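Local atomic coordinates of tungsten formylmethanofuran dehydrogenase subunit E (Syntrophus aciditrophicus, PDB entry 3D00), a protein that binds zinc through a C-terminal treble-clef finger and is related to subunit E of formylmethanofuran dehydrogenase, an enzyme implicated in microbial methanogenesis. Residues A[23-26]-A[27-30]. Residues are numbered along the deposited sequence; the frame is centred on the assembly and turned at random. Where two conformers were deposited one is given.
Sequences HGYP and APGV
The imidazole of His23 lies under a methyl group of Val30. Val30 CG2 sits 3.7 Å from the centroid of the ring, only 7° off its normal, a CH-pi contact over one face. The ring reaches this place because CG stands anti to the backbone N (chi1 -177°). Ala27 CB comes to the same ring obliquely, 3.8 Å from NE2. Cys59 touches all three side chains, so this part is tightly packed and buried. His23 ND1 is hydrogen-bonded to Asp62 OD2. That bond and the methyl over the face together probably limit how the ring can turn. A leucine in place of His23 would probably leave Asp62 OD2 without this partner and Val30 CG2 without a flat face to rest on.

The side with Tyr25 is looser and more exposed to solvent. Its ring comes obliquely to Ala27 CA, 3.7 Å from Tyr25 CD2, and to Pro28 CD, 4.4 Å from Tyr25 CE2. Between the two sides the chain turns sharply at Pro26. There a weak bond runs from Ala27 N to Tyr25 O, 2.8 Å long and bent to 133°. Gly24 makes the exit from helix 12-23 with positive phi, where a side chain would collide with His23 O. The same atom accepts a hydrogen bond from Asn74 ND2 of the second subunit. Ala27 takes the N-cap position, and its O receives a weak bond from Val30 N. The whole is a short connection between helices 12-23 and 28-42 of the FmdE core domain, built round an inverse gamma turn centred on Pro26.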
loop_
_atom_site.group_PDB
_atom_site.type_symbol
_atom_site.label_atom_id
_atom_site.label_comp_id
_atom_site.label_asym_id
_atom_site.label_seq_id
_atom_site.Cartn_x
_atom_site.Cartn_y
_atom_site.Cartn_z
ATOM N N HIS A 23 11.016 -4.000 0.163
ATOM C CA HIS A 23 10.582 -3.803 1.545
ATOM C C HIS A 23 11.721 -3.235 2.403
ATOM O O HIS A 23 11.471 -2.613 3.427
ATOM C CB HIS A 23 10.092 -5.183 2.065
ATOM C CG HIS A 23 9.529 -5.175 3.459
ATOM N ND1 HIS A 23 8.233 -4.820 3.726
ATOM C CD2 HIS A 23 10.090 -5.482 4.657
ATOM C CE1 HIS A 23 8.014 -4.896 5.025
ATOM N NE2 HIS A 23 9.119 -5.304 5.613
ATOM N N GLY A 24 12.977 -3.463 2.011
ATOM C CA GLY A 24 14.125 -2.981 2.793
ATOM C C GLY A 24 14.886 -3.972 3.687
ATOM O O GLY A 24 16.019 -3.694 4.084
ATOM N N TYR A 25 14.265 -5.112 3.995
ATOM C CA TYR A 25 14.799 -6.148 4.902
ATOM C C TYR A 25 14.062 -7.434 4.529
ATOM O O TYR A 25 12.885 -7.389 4.129
ATOM C CB TYR A 25 14.543 -5.750 6.379
ATOM C CG TYR A 25 15.020 -6.734 7.463
ATOM C CD1 TYR A 25 16.397 -6.908 7.735
ATOM C CD2 TYR A 25 14.104 -7.460 8.257
ATOM C CE1 TYR A 25 16.857 -7.834 8.737
ATOM C CE2 TYR A 25 14.558 -8.383 9.265
ATOM C CZ TYR A 25 15.927 -8.560 9.489
ATOM O OH TYR A 25 16.387 -9.439 10.473
ATOM N N PRO A 26 14.731 -8.602 4.618
ATOM C CA PRO A 26 13.968 -9.823 4.313
ATOM C C PRO A 26 13.152 -10.247 5.539
ATOM O O PRO A 26 13.494 -11.236 6.209
ATOM C CB PRO A 26 15.051 -10.828 3.975
ATOM C CG PRO A 26 16.227 -10.399 4.853
ATOM C CD PRO A 26 16.136 -8.897 4.968
ATOM N N ALA A 27 12.114 -9.463 5.838
ATOM C CA ALA A 27 11.361 -9.617 7.068
ATOM C C ALA A 27 10.658 -10.953 7.061
ATOM O O ALA A 27 10.133 -11.354 6.031
ATOM C CB ALA A 27 10.364 -8.503 7.226
ATOM N N PRO A 28 10.652 -11.666 8.208
ATOM C CA PRO A 28 9.905 -12.924 8.317
ATOM C C PRO A 28 8.493 -12.869 7.755
ATOM O O PRO A 28 8.100 -13.776 7.060
ATOM C CB PRO A 28 9.865 -13.178 9.829
ATOM C CG PRO A 28 11.086 -12.532 10.344
ATOM C CD PRO A 28 11.359 -11.344 9.462
ATOM N N GLY A 29 7.753 -11.805 8.067
ATOM C CA GLY A 29 6.386 -11.619 7.624
ATOM C C GLY A 29 6.192 -11.626 6.124
ATOM O O GLY A 29 5.223 -12.190 5.616
ATOM N N VAL A 30 7.117 -11.004 5.397
ATOM C CA VAL A 30 7.029 -10.933 3.933
ATOM C C VAL A 30 7.480 -12.248 3.309
ATOM O O VAL A 30 6.974 -12.651 2.299
ATOM C CB VAL A 30 7.848 -9.767 3.371
ATOM C CG1 VAL A 30 7.565 -9.599 1.894
ATOM C CG2 VAL A 30 7.491 -8.520 4.108
#